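Beta-d-glucoside glucohydrolase (Hypocrea jecorina, PDB 3ZYZ) probably hydrolyses terminal, non-reducing beta-D-glucosyl residues with release of beta-D-glucose, as part of cellulose degradation. Local coordinates at residues G152-A157 / A294-T299; L59-L64 / V108-V113; A212-Y217 / V244-S249; C202-V207 / M234-A239. One frame throughout, in Å; residues are numbered along the deposited sequence. Where two conformers were deposited one is given.

Contacts 1, 2 and 4 are buried and reach the same sheet of the barrel domain. Contacts 2 and 4 pair neighbouring parallel strands through backbone hydrogen bonds and then send D61, D236 and W237 to one bound glucose; L110 and M234 pack where the two meet. Contact 1 touches contact 2 across neighbouring strands, yet no direct hydrogen bond joins its own strand and helix segments, which meet by packing and a shared water. Contact 3 lies farthest from the chain's centre, has exposed glutamines at its rim, and sets side-chain donors against a backbone carbonyl; the C202-C213 disulfide ties it to contact 4.

Contact 1 (G152-A157 / A294-T299); sequences GVQATA and AAWYLT
G152 and T299 each leave a helix at its C-terminal end, and here their backbones draw together, with G152 CA 4.5 Å from T299 CA. The approach is tighter still between G152 CA and T299 O, at 3.2 Å. A beta carbon on G152 would press on that oxygen, and the positive phi of G152, 96°, is a further reason for glycine. A water donates to both G152 O (2.7 Å) and T299 O (3.0 Å), while Q301 supplies a second donor to the glycine carbonyl.

Beyond this pinch, Q154 lies near the start of strand 154-160. Its CG stands anti to the carbonyl carbon (chi1 -65°), and the extended chain reaches across T299 nearly at a right angle to it. The amide then meets the last turn of the helix: OE1 lies 3.5 Å from A295 CB, and NE2 sits 3.7 Å from W296 CA, at the edge of the indole. Both polar ends are paired beyond the two segments, OE1 with Y232 and NE2 with Q301. Replacing Q154 by an alanine would probably leave Y232 and Q301 without these partners and open a gap beside A295. T299 adds its methyl, CG2 lying 3.6 Å from V153 O. The C-terminal end of helix 282-298 thus packs beside the start of a barrel strand, antiparallel to it as outer helices are in a TIM barrel.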
loop_
_atom_site.group_PDB
_atom_site.type_symbol
_atom_site.label_atom_id
_atom_site.label_comp_id
_atom_site.label_asym_id
_atom_site.label_seq_id
_atom_site.Cartn_x
_atom_site.Cartn_y
_atom_site.Cartn_z
ATOM N N GLY A 152 19.843 -4.799 2.534
ATOM C CA GLY A 152 20.235 -5.803 3.519
ATOM C C GLY A 152 19.376 -5.673 4.760
ATOM O O GLY A 152 19.839 -5.871 5.889
ATOM N N VAL A 153 18.110 -5.339 4.529
ATOM C CA VAL A 153 17.131 -5.216 5.588
ATOM C C VAL A 153 16.052 -6.241 5.297
ATOM O O VAL A 153 15.742 -6.497 4.131
ATOM C CB VAL A 153 16.544 -3.782 5.609
ATOM C CG1 VAL A 153 15.271 -3.685 6.472
ATOM C CG2 VAL A 153 17.600 -2.807 6.086
ATOM N N GLN A 154 15.498 -6.840 6.352
ATOM C CA GLN A 154 14.396 -7.788 6.211
ATOM C C GLN A 154 13.077 -7.035 6.104
ATOM O O GLN A 154 12.798 -6.126 6.903
ATOM C CB GLN A 154 14.336 -8.735 7.410
ATOM C CG GLN A 154 15.532 -9.669 7.580
ATOM C CD GLN A 154 15.293 -10.697 8.679
ATOM O OE1 GLN A 154 14.194 -11.218 8.805
ATOM N NE2 GLN A 154 16.314 -10.983 9.479
ATOM N N ALA A 155 12.269 -7.398 5.112
ATOM C CA ALA A 155 10.932 -6.805 4.964
ATOM C C ALA A 155 9.880 -7.769 5.485
ATOM O O ALA A 155 10.140 -8.976 5.597
ATOM C CB ALA A 155 10.656 -6.440 3.513
ATOM N N THR A 156 8.702 -7.237 5.800
ATOM C CA THR A 156 7.607 -8.027 6.341
ATOM C C THR A 156 6.318 -7.717 5.597
ATOM O O THR A 156 5.724 -6.658 5.797
ATOM C CB THR A 156 7.414 -7.735 7.860
ATOM O OG1 THR A 156 8.660 -7.913 8.521
ATOM C CG2 THR A 156 6.385 -8.669 8.490
ATOM N N ALA A 157 5.907 -8.628 4.722
ATOM C CA ALA A 157 4.614 -8.517 4.046
ATOM C C ALA A 157 3.497 -8.717 5.065
ATOM O O ALA A 157 3.422 -9.770 5.718
ATOM C CB ALA A 157 4.505 -9.534 2.922
ATOM N N ALA A 294 17.404 -18.217 8.034
ATOM C CA ALA A 294 17.602 -18.132 6.574
ATOM C C ALA A 294 17.356 -16.704 6.091
ATOM O O ALA A 294 18.075 -16.224 5.241
ATOM C CB ALA A 294 16.718 -19.104 5.829
ATOM N N ALA A 295 16.347 -16.041 6.654
ATOM C CA ALA A 295 16.048 -14.636 6.335
ATOM C C ALA A 295 17.195 -13.701 6.717
ATOM O O ALA A 295 17.491 -12.733 6.004
ATOM C CB ALA A 295 14.778 -14.201 7.033
ATOM N N TRP A 296 17.792 -13.979 7.870
ATOM C CA TRP A 296 18.976 -13.287 8.380
ATOM C C TRP A 296 20.163 -13.444 7.418
ATOM O O TRP A 296 20.799 -12.451 7.059
ATOM C CB TRP A 296 19.295 -13.848 9.768
ATOM C CG TRP A 296 20.356 -13.144 10.560
ATOM C CD1 TRP A 296 20.371 -11.827 10.954
ATOM C CD2 TRP A 296 21.536 -13.744 11.128
ATOM N NE1 TRP A 296 21.505 -11.571 11.697
ATOM C CE2 TRP A 296 22.227 -12.730 11.828
ATOM C CE3 TRP A 296 22.063 -15.044 11.121
ATOM C CZ2 TRP A 296 23.434 -12.971 12.499
ATOM C CZ3 TRP A 296 23.271 -15.283 11.787
ATOM C CH2 TRP A 296 23.943 -14.244 12.458
ATOM N N TYR A 297 20.431 -14.679 6.987
ATOM C CA TYR A 297 21.524 -14.969 6.060
ATOM C C TYR A 297 21.262 -14.431 4.660
ATOM O O TYR A 297 22.177 -13.944 3.996
ATOM C CB TYR A 297 21.807 -16.473 5.997
ATOM C CG TYR A 297 22.560 -16.989 7.199
ATOM C CD1 TYR A 297 23.906 -16.666 7.392
ATOM C CD2 TYR A 297 21.934 -17.798 8.148
ATOM C CE1 TYR A 297 24.611 -17.141 8.501
ATOM C CE2 TYR A 297 22.625 -18.274 9.258
ATOM C CZ TYR A 297 23.965 -17.937 9.425
ATOM O OH TYR A 297 24.657 -18.409 10.519
ATOM N N LEU A 298 20.010 -14.529 4.224
ATOM C CA LEU A 298 19.566 -13.987 2.943
ATOM C C LEU A 298 19.874 -12.500 2.770
ATOM O O LEU A 298 20.265 -12.061 1.690
ATOM C CB LEU A 298 18.052 -14.217 2.770
ATOM C CG LEU A 298 17.466 -13.733 1.429
ATOM C CD1 LEU A 298 17.753 -14.715 0.291
ATOM C CD2 LEU A 298 15.972 -13.484 1.539
ATOM N N THR A 299 19.655 -11.722 3.829
ATOM C CA THR A 299 19.834 -10.281 3.761
ATOM C C THR A 299 21.243 -9.841 4.143
ATOM O O THR A 299 21.512 -8.643 4.245
ATOM C CB THR A 299 18.827 -9.564 4.637
ATOM O OG1 THR A 299 18.805 -10.179 5.946
ATOM C CG2 THR A 299 17.439 -9.623 3.988
HETATM O O HOH W 1 22.427 -6.448 6.126
#

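Contact 2 (L59-L64 / V108-V113); sequences LQDGPL and VILGPV. With BGC (beta-D-glucopyranose), chain D.
Part of the glucose pocket is built where D61 and L110 meet: the carboxylate and the leucine side chain cross obliquely, with D61 OD1 3.4 Å from L110 CD1. Its CG placed anti to the carbonyl carbon (chi1 -69°), D61 turns both oxygens to the sugar. OD1 accepts a hydrogen bond from glucose O4 at 2.7 Å, and OD2 accepts one from O6, so short in the model that its exact geometry is doubtful. The carboxylate thus faces both hydroxyls, and it also forms a salt bridge from OD2 to R67.

Behind the pocket run neighbouring parallel strands, 58-60 and 108-109, in the sheet of the TIM-barrel domain of this family 3 enzyme. Q60 sits astride I109: its N gives V108 O a nearly straight bond (2.9 Å, 173°), whereas its O receives L110 N at 2.9 Å along a more bent path of 141°. L59 and V108 lie side by side on one face, CG of the former 3.9 Å from CB of the latter. I109, on the other face, turns its CD1 back to the backbone, 3.4 Å from Q60 O.

Past the paired residues both chains turn irregular. L110 centres an inverse gamma turn, and cis peptides precede G62 and P112. A beta carbon on G111 would run into P63 CA. The P63 ring packs on V113, P63 CG to V113 CG2 at 3.7 Å, while L110 O accepts a hydrogen bond from K158.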
loop_
_atom_site.group_PDB
_atom_site.type_symbol
_atom_site.label_atom_id
_atom_site.label_comp_id
_atom_site.label_asym_id
_atom_site.label_seq_id
_atom_site.Cartn_x
_atom_site.Cartn_y
_atom_site.Cartn_z
ATOM N N LEU A 59 12.962 -5.572 15.564
ATOM C CA LEU A 59 11.834 -5.395 14.648
ATOM C C LEU A 59 11.169 -4.059 14.915
ATOM O O LEU A 59 10.839 -3.770 16.047
ATOM C CB LEU A 59 10.815 -6.536 14.805
ATOM C CG LEU A 59 11.377 -7.953 14.569
ATOM C CD1 LEU A 59 11.734 -8.625 15.889
ATOM C CD2 LEU A 59 10.393 -8.797 13.821
ATOM N N GLN A 60 10.984 -3.254 13.869
ATOM C CA GLN A 60 10.399 -1.909 14.009
ATOM C C GLN A 60 9.346 -1.616 12.952
ATOM O O GLN A 60 9.474 -2.055 11.808
ATOM C CB GLN A 60 11.499 -0.842 13.902
ATOM C CG GLN A 60 11.163 0.516 14.526
ATOM C CD GLN A 60 11.343 0.514 16.037
ATOM O OE1 GLN A 60 11.681 -0.510 16.635
ATOM N NE2 GLN A 60 11.127 1.662 16.658
ATOM N N ASP A 61 8.315 -0.853 13.325
ATOM C CA ASP A 61 7.402 -0.274 12.326
ATOM C C ASP A 61 8.139 0.823 11.526
ATOM O O ASP A 61 9.190 1.298 11.953
ATOM C CB ASP A 61 6.145 0.289 12.991
ATOM C CG ASP A 61 5.241 -0.800 13.561
ATOM O OD1 ASP A 61 4.907 -1.735 12.799
ATOM O OD2 ASP A 61 4.885 -0.720 14.770
ATOM N N GLY A 62 7.644 1.184 10.343
ATOM C CA GLY A 62 6.564 0.486 9.663
ATOM C C GLY A 62 6.681 0.709 8.157
ATOM O O GLY A 62 7.769 0.989 7.656
ATOM N N PRO A 63 5.548 0.615 7.437
ATOM C CA PRO A 63 5.505 0.660 5.972
ATOM C C PRO A 63 5.968 1.967 5.319
ATOM O O PRO A 63 6.257 1.967 4.120
ATOM C CB PRO A 63 4.026 0.392 5.662
ATOM C CG PRO A 63 3.530 -0.324 6.867
ATOM C CD PRO A 63 4.212 0.348 7.995
ATOM N N LEU A 64 6.024 3.067 6.071
ATOM C CA LEU A 64 6.425 4.348 5.466
ATOM C C LEU A 64 7.640 5.001 6.130
ATOM O O LEU A 64 7.888 6.198 5.960
ATOM C CB LEU A 64 5.235 5.329 5.365
ATOM C CG LEU A 64 4.384 5.726 6.583
ATOM C CD1 LEU A 64 5.115 6.674 7.502
ATOM C CD2 LEU A 64 3.074 6.364 6.128
ATOM N N VAL A 108 14.508 -5.745 10.951
ATOM C CA VAL A 108 13.240 -6.036 10.271
ATOM C C VAL A 108 12.306 -4.827 10.262
ATOM O O VAL A 108 11.952 -4.297 11.312
ATOM C CB VAL A 108 12.514 -7.242 10.897
ATOM C CG1 VAL A 108 11.400 -7.727 9.983
ATOM C CG2 VAL A 108 13.484 -8.376 11.165
ATOM N N ILE A 109 11.932 -4.376 9.070
ATOM C CA ILE A 109 10.941 -3.302 8.952
ATOM C C ILE A 109 9.572 -3.966 8.726
ATOM O O ILE A 109 9.451 -4.915 7.941
ATOM C CB ILE A 109 11.330 -2.268 7.843
ATOM C CG1 ILE A 109 10.491 -0.976 7.926
ATOM C CG2 ILE A 109 11.262 -2.902 6.462
ATOM C CD1 ILE A 109 10.631 -0.198 9.241
ATOM N N LEU A 110 8.562 -3.501 9.451
ATOM C CA LEU A 110 7.263 -4.169 9.458
ATOM C C LEU A 110 6.337 -3.630 8.367
ATOM O O LEU A 110 5.397 -2.881 8.629
ATOM C CB LEU A 110 6.639 -4.089 10.858
ATOM C CG LEU A 110 7.436 -4.746 11.995
ATOM C CD1 LEU A 110 6.761 -4.502 13.347
ATOM C CD2 LEU A 110 7.651 -6.258 11.746
ATOM N N GLY A 111 6.639 -4.012 7.133
ATOM C CA GLY A 111 5.972 -3.492 5.943
ATOM C C GLY A 111 6.678 -4.049 4.712
ATOM O O GLY A 111 7.769 -4.584 4.823
ATOM N N PRO A 112 6.090 -3.902 3.521
ATOM C CA PRO A 112 4.912 -3.133 3.155
ATOM C C PRO A 112 3.589 -3.903 3.280
ATOM O O PRO A 112 3.570 -5.083 3.645
ATOM C CB PRO A 112 5.209 -2.746 1.704
ATOM C CG PRO A 112 6.021 -3.909 1.173
ATOM C CD PRO A 112 6.718 -4.540 2.345
ATOM N N VAL A 113 2.494 -3.221 2.977
ATOM C CA VAL A 113 1.140 -3.736 3.225
ATOM C C VAL A 113 0.456 -4.199 1.942
ATOM O O VAL A 113 0.288 -3.409 1.016
ATOM C CB VAL A 113 0.263 -2.636 3.883
ATOM C CG1 VAL A 113 -1.204 -3.078 3.986
ATOM C CG2 VAL A 113 0.812 -2.265 5.249
HETATM C C2 BGC D . -0.392 -3.647 13.660
HETATM C C3 BGC D . 0.788 -4.033 12.798
HETATM C C4 BGC D . 2.048 -3.487 13.449
HETATM C C5 BGC D . 2.179 -3.992 14.898
HETATM C C6 BGC D . 3.430 -3.465 15.597
HETATM C C1 BGC D . -0.189 -4.064 15.131
HETATM O O1 BGC D . -1.237 -3.550 15.921
HETATM O O2 BGC D . -1.528 -4.256 13.092
HETATM O O3 BGC D . 0.587 -3.473 11.516
HETATM O O4 BGC D . 3.173 -3.821 12.667
HETATM O O5 BGC D . 1.045 -3.582 15.649
HETATM O O6 BGC D . 3.260 -2.088 15.870
#

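Contact 3 (A212-Y217 / V244-S249); sequences ACEDQY and VQSANS
The lead-in to helix 216-226, just past the disulfide half C213, docks on the short helix 244-249 through the E214 carbonyl. Two side chains converge on that oxygen. Q245, its chain extended with CG anti to the backbone N (chi1 177°), sends NE2 to E214 O at 3.2 Å; the bond is nearly straight (172°) and lies in the plane of the glutamine amide. S249 OG comes within 2.8 Å of the same E214 O, but its single proton could equally serve Q245 O, also 2.8 Å from OG.

The E214 side chain bends at chi2 and lays its carboxylate beside the first turn of the helix, OE2 3.4 Å from S246 CB. There OE1 pairs with T242 OG1 and OE2 accepts from H241 N. A leucine in place of E214 would probably leave T242 and H241 without these mates. Farther along, Q216 CA points its hydrogen at S249 O, 3.6 Å away.

D215 is the N-cap of helix 216-226, its OD1 taking T218 N. The whole is a helix start seated against a neighbouring short helix, on the outer side of the barrel domain.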
loop_
_atom_site.group_PDB
_atom_site.type_symbol
_atom_site.label_atom_id
_atom_site.label_comp_id
_atom_site.label_asym_id
_atom_site.label_seq_id
_atom_site.Cartn_x
_atom_site.Cartn_y
_atom_site.Cartn_z
ATOM N N ALA A 212 -6.188 -16.174 12.010
ATOM C CA ALA A 212 -5.216 -16.180 10.924
ATOM C C ALA A 212 -3.852 -16.685 11.382
ATOM O O ALA A 212 -3.148 -17.328 10.613
ATOM C CB ALA A 212 -5.095 -14.804 10.294
ATOM N N CYS A 213 -3.492 -16.425 12.634
ATOM C CA CYS A 213 -2.178 -16.873 13.121
ATOM C C CYS A 213 -2.160 -18.339 13.577
ATOM O O CYS A 213 -1.121 -18.852 13.991
ATOM C CB CYS A 213 -1.613 -15.923 14.194
ATOM S SG CYS A 213 -0.981 -14.349 13.475
ATOM N N GLU A 214 -3.310 -19.002 13.448
ATOM C CA GLU A 214 -3.508 -20.390 13.898
ATOM C C GLU A 214 -3.970 -21.293 12.751
ATOM O O GLU A 214 -4.381 -22.428 12.979
ATOM C CB GLU A 214 -4.582 -20.443 15.000
ATOM C CG GLU A 214 -4.476 -19.375 16.081
ATOM C CD GLU A 214 -3.758 -19.864 17.308
ATOM O OE1 GLU A 214 -4.019 -21.016 17.700
ATOM O OE2 GLU A 214 -2.943 -19.095 17.884
ATOM N N ASP A 215 -3.877 -20.790 11.527
ATOM C CA ASP A 215 -4.584 -21.362 10.390
ATOM C C ASP A 215 -3.661 -22.204 9.516
ATOM O O ASP A 215 -2.908 -21.670 8.696
ATOM C CB ASP A 215 -5.231 -20.226 9.582
ATOM C CG ASP A 215 -6.222 -20.716 8.520
ATOM O OD1 ASP A 215 -6.053 -21.809 7.938
ATOM O OD2 ASP A 215 -7.170 -19.961 8.236
ATOM N N GLN A 216 -3.732 -23.523 9.684
ATOM C CA GLN A 216 -2.854 -24.434 8.950
ATOM C C GLN A 216 -3.024 -24.288 7.440
ATOM O O GLN A 216 -2.040 -24.245 6.713
ATOM C CB GLN A 216 -3.067 -25.887 9.391
ATOM C CG GLN A 216 -1.966 -26.847 8.935
ATOM C CD GLN A 216 -2.148 -28.255 9.478
ATOM O OE1 GLN A 216 -2.381 -29.204 8.721
ATOM N NE2 GLN A 216 -2.050 -28.399 10.797
ATOM N N TYR A 217 -4.269 -24.200 6.972
ATOM C CA TYR A 217 -4.514 -24.054 5.526
ATOM C C TYR A 217 -3.818 -22.825 4.926
ATOM O O TYR A 217 -3.094 -22.959 3.950
ATOM C CB TYR A 217 -6.013 -24.069 5.143
ATOM C CG TYR A 217 -6.203 -23.896 3.644
ATOM C CD1 TYR A 217 -5.805 -24.899 2.757
ATOM C CD2 TYR A 217 -6.737 -22.722 3.116
ATOM C CE1 TYR A 217 -5.934 -24.742 1.384
ATOM C CE2 TYR A 217 -6.881 -22.550 1.744
ATOM C CZ TYR A 217 -6.477 -23.575 0.880
ATOM O OH TYR A 217 -6.608 -23.432 -0.497
ATOM N N VAL A 244 0.195 -24.370 21.158
ATOM C CA VAL A 244 0.496 -25.583 20.414
ATOM C C VAL A 244 -0.006 -25.561 18.974
ATOM O O VAL A 244 0.754 -25.837 18.056
ATOM C CB VAL A 244 -0.041 -26.833 21.157
ATOM C CG1 VAL A 244 0.186 -28.102 20.322
ATOM C CG2 VAL A 244 0.621 -26.958 22.525
ATOM N N GLN A 245 -1.282 -25.239 18.783
ATOM C CA GLN A 245 -1.872 -25.217 17.453
ATOM C C GLN A 245 -1.217 -24.128 16.596
ATOM O O GLN A 245 -0.943 -24.340 15.407
ATOM C CB GLN A 245 -3.389 -25.017 17.526
ATOM C CG GLN A 245 -4.025 -24.917 16.135
ATOM C CD GLN A 245 -5.529 -24.730 16.169
ATOM O OE1 GLN A 245 -6.218 -25.282 17.038
ATOM N NE2 GLN A 245 -6.051 -23.956 15.215
ATOM N N SER A 246 -0.952 -22.967 17.201
ATOM C CA SER A 246 -0.246 -21.902 16.480
ATOM C C SER A 246 1.035 -22.486 15.883
ATOM O O SER A 246 1.236 -22.425 14.665
ATOM C CB SER A 246 0.011 -20.670 17.359
ATOM O OG SER A 246 0.991 -20.908 18.355
ATOM N N ALA A 247 1.860 -23.104 16.729
ATOM C CA ALA A 247 3.121 -23.719 16.301
ATOM C C ALA A 247 2.910 -24.768 15.192
ATOM O O ALA A 247 3.552 -24.711 14.141
ATOM C CB ALA A 247 3.860 -24.338 17.515
ATOM N N ASN A 248 1.971 -25.690 15.407
ATOM C CA ASN A 248 1.761 -26.792 14.475
ATOM C C ASN A 248 1.090 -26.378 13.172
ATOM O O ASN A 248 1.190 -27.073 12.174
ATOM C CB ASN A 248 1.002 -27.940 15.150
ATOM C CG ASN A 248 1.783 -28.561 16.284
ATOM O OD1 ASN A 248 1.209 -29.020 17.274
ATOM N ND2 ASN A 248 3.106 -28.582 16.149
ATOM N N SER A 249 0.433 -25.224 13.180
ATOM C CA SER A 249 -0.171 -24.689 11.969
ATOM C C SER A 249 0.838 -24.020 11.045
ATOM O O SER A 249 0.520 -23.716 9.901
ATOM C CB SER A 249 -1.279 -23.706 12.325
ATOM O OG SER A 249 -2.349 -24.402 12.941
#

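Contact 4 (C202-V207 / M234-A239); sequences CSYNKV and MTDWNA. With BGC (beta-D-glucopyranose), chain D.
Two torsions set Y204 against D236: the tyrosine CG lies anti to its carbonyl carbon (chi1 -83°), while the aspartate CG stands anti to the backbone N (chi1 -155°). The phenol ring consequently roofs D236 CB, which lies 4.1 Å from the ring centroid and almost on its normal, a CH-pi contact; the carboxylate stacks with the ring, the planes 25° apart. Y204 OH donates to W237 O at 2.5 Å; nearer the ring's root A239 CB packs on Y204 CD1 at 3.8 Å. The W237 carbonyl belongs to a type II turn, D236 to A239, closed by A239 N bonding D236 O.

Upstream, C202 faces T235 across a parallel bridge: C202 N reaches M234 O at 2.8 Å, and C202 O receives D236 N at 2.9 Å. C202 SG rests over T235 CA (3.7 Å) and is tied to C213 by the disulfide.

Beyond the strand, D236 OD2 takes the glucose O2 hydroxyl at 2.8 Å. A water that accepts from Y204 N donates to the same oxygen, giving OD2 a second donor. W237 turns one indole face to the C6 end of the sugar, with C6 of the glucose 3.6 Å from W237 CD2. Polar grip and aromatic face under C6 together form one side of the glucose site at the C-terminal end of a barrel strand, consistent with the glucose-binding subsite of family 3 beta-glucosidases.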
loop_
_atom_site.group_PDB
_atom_site.type_symbol
_atom_site.label_atom_id
_atom_site.label_comp_id
_atom_site.label_asym_id
_atom_site.label_seq_id
_atom_site.Cartn_x
_atom_site.Cartn_y
_atom_site.Cartn_z
ATOM N N CYS A 202 1.097 -12.645 10.025
ATOM C CA CYS A 202 -0.302 -13.115 10.011
ATOM C C CYS A 202 -1.205 -12.164 10.779
ATOM O O CYS A 202 -0.768 -11.540 11.741
ATOM C CB CYS A 202 -0.451 -14.566 10.489
ATOM S SG CYS A 202 0.336 -14.991 12.045
ATOM N N SER A 203 -2.457 -12.043 10.338
ATOM C CA SER A 203 -3.347 -10.990 10.824
ATOM C C SER A 203 -4.101 -11.317 12.116
ATOM O O SER A 203 -4.003 -12.424 12.654
ATOM C CB SER A 203 -4.339 -10.580 9.722
ATOM O OG SER A 203 -5.111 -11.690 9.298
ATOM N N TYR A 204 -4.863 -10.326 12.572
ATOM C CA TYR A 204 -5.705 -10.375 13.769
ATOM C C TYR A 204 -6.993 -11.173 13.616
ATOM O O TYR A 204 -7.482 -11.754 14.584
ATOM C CB TYR A 204 -6.110 -8.949 14.164
ATOM C CG TYR A 204 -5.074 -8.228 14.988
ATOM C CD1 TYR A 204 -4.634 -8.760 16.208
ATOM C CD2 TYR A 204 -4.536 -7.005 14.562
ATOM C CE1 TYR A 204 -3.690 -8.105 16.976
ATOM C CE2 TYR A 204 -3.580 -6.342 15.326
ATOM C CZ TYR A 204 -3.164 -6.903 16.534
ATOM O OH TYR A 204 -2.222 -6.271 17.300
ATOM N N ASN A 205 -7.554 -11.163 12.410
ATOM C CA ASN A 205 -8.882 -11.709 12.159
ATOM C C ASN A 205 -8.872 -13.216 12.009
ATOM O O ASN A 205 -7.808 -13.836 11.959
ATOM C CB ASN A 205 -9.479 -11.064 10.909
ATOM C CG ASN A 205 -8.602 -11.246 9.694
ATOM O OD1 ASN A 205 -7.579 -10.557 9.537
ATOM N ND2 ASN A 205 -8.957 -12.207 8.851
ATOM N N LYS A 206 -10.068 -13.793 11.966
ATOM C CA LYS A 206 -10.245 -15.190 11.643
ATOM C C LYS A 206 -10.475 -15.342 10.153
ATOM O O LYS A 206 -10.914 -14.411 9.481
ATOM C CB LYS A 206 -11.417 -15.786 12.419
ATOM C CG LYS A 206 -11.160 -15.963 13.884
ATOM C CD LYS A 206 -12.440 -16.298 14.634
ATOM C CE LYS A 206 -12.117 -16.724 16.050
ATOM N NZ LYS A 206 -13.308 -16.728 16.930
ATOM N N VAL A 207 -10.127 -16.514 9.636
ATOM C CA VAL A 207 -10.383 -16.870 8.251
ATOM C C VAL A 207 -11.173 -18.181 8.317
ATOM O O VAL A 207 -10.625 -19.214 8.736
ATOM C CB VAL A 207 -9.069 -17.052 7.458
ATOM C CG1 VAL A 207 -9.347 -17.538 6.025
ATOM C CG2 VAL A 207 -8.238 -15.757 7.445
ATOM N N MET A 234 5.514 -14.316 11.280
ATOM C CA MET A 234 5.352 -13.717 12.601
ATOM C C MET A 234 3.897 -13.304 12.812
ATOM O O MET A 234 3.181 -13.012 11.855
ATOM C CB MET A 234 6.269 -12.494 12.758
ATOM C CG MET A 234 5.715 -11.204 12.116
ATOM S SD MET A 234 6.765 -9.761 12.341
ATOM C CE MET A 234 8.225 -10.207 11.411
ATOM N N THR A 235 3.477 -13.249 14.078
ATOM C CA THR A 235 2.139 -12.796 14.421
ATOM C C THR A 235 2.034 -11.289 14.298
ATOM O O THR A 235 3.038 -10.578 14.408
ATOM C CB THR A 235 1.763 -13.152 15.887
ATOM O OG1 THR A 235 2.696 -12.528 16.769
ATOM C CG2 THR A 235 1.766 -14.656 16.131
ATOM N N ASP A 236 0.819 -10.794 14.077
ATOM C CA ASP A 236 0.555 -9.403 14.372
ATOM C C ASP A 236 0.614 -9.307 15.906
ATOM O O ASP A 236 0.701 -10.332 16.593
ATOM C CB ASP A 236 -0.783 -8.928 13.795
ATOM C CG ASP A 236 -0.806 -7.412 13.564
ATOM O OD1 ASP A 236 -0.182 -6.653 14.363
ATOM O OD2 ASP A 236 -1.426 -6.980 12.574
ATOM N N TRP A 237 0.627 -8.094 16.442
ATOM C CA TRP A 237 0.954 -7.900 17.861
ATOM C C TRP A 237 -0.114 -8.440 18.812
ATOM O O TRP A 237 -1.184 -7.852 18.971
ATOM C CB TRP A 237 1.319 -6.434 18.139
ATOM C CG TRP A 237 2.833 -6.169 18.203
ATOM C CD1 TRP A 237 3.494 -5.487 19.178
ATOM C CD2 TRP A 237 3.837 -6.591 17.265
ATOM N NE1 TRP A 237 4.836 -5.440 18.905
ATOM C CE2 TRP A 237 5.079 -6.124 17.744
ATOM C CE3 TRP A 237 3.809 -7.320 16.071
ATOM C CZ2 TRP A 237 6.284 -6.363 17.071
ATOM C CZ3 TRP A 237 5.009 -7.551 15.395
ATOM C CH2 TRP A 237 6.231 -7.070 15.898
ATOM N N ASN A 238 0.211 -9.569 19.444
ATOM C CA ASN A 238 -0.708 -10.350 20.297
ATOM C C ASN A 238 -1.878 -10.941 19.508
ATOM O O ASN A 238 -3.004 -11.021 19.987
ATOM C CB ASN A 238 -1.196 -9.562 21.518
ATOM C CG ASN A 238 -1.867 -10.461 22.558
ATOM O OD1 ASN A 238 -1.251 -11.377 23.083
ATOM N ND2 ASN A 238 -3.144 -10.209 22.834
ATOM N N ALA A 239 -1.579 -11.367 18.283
ATOM C CA ALA A 239 -2.543 -12.002 17.412
ATOM C C ALA A 239 -2.518 -13.517 17.615
ATOM O O ALA A 239 -3.308 -14.239 16.999
ATOM C CB ALA A 239 -2.238 -11.646 15.961
HETATM C C2 BGC D . -0.392 -3.647 13.660
HETATM C C3 BGC D . 0.788 -4.033 12.798
HETATM C C4 BGC D . 2.048 -3.487 13.449
HETATM C C5 BGC D . 2.179 -3.992 14.898
HETATM C C6 BGC D . 3.430 -3.465 15.597
HETATM C C1 BGC D . -0.189 -4.064 15.131
HETATM O O1 BGC D . -1.237 -3.550 15.921
HETATM O O2 BGC D . -1.528 -4.256 13.092
HETATM O O3 BGC D . 0.587 -3.473 11.516
HETATM O O4 BGC D . 3.173 -3.821 12.667
HETATM O O5 BGC D . 1.045 -3.582 15.649
HETATM O O6 BGC D . 3.260 -2.088 15.870
HETATM O O HOH W 2 -4.553 -14.496 14.460
HETATM O O HOH W 3 -5.915 -12.115 16.901
HETATM O O HOH W 4 -3.820 -7.703 11.377
#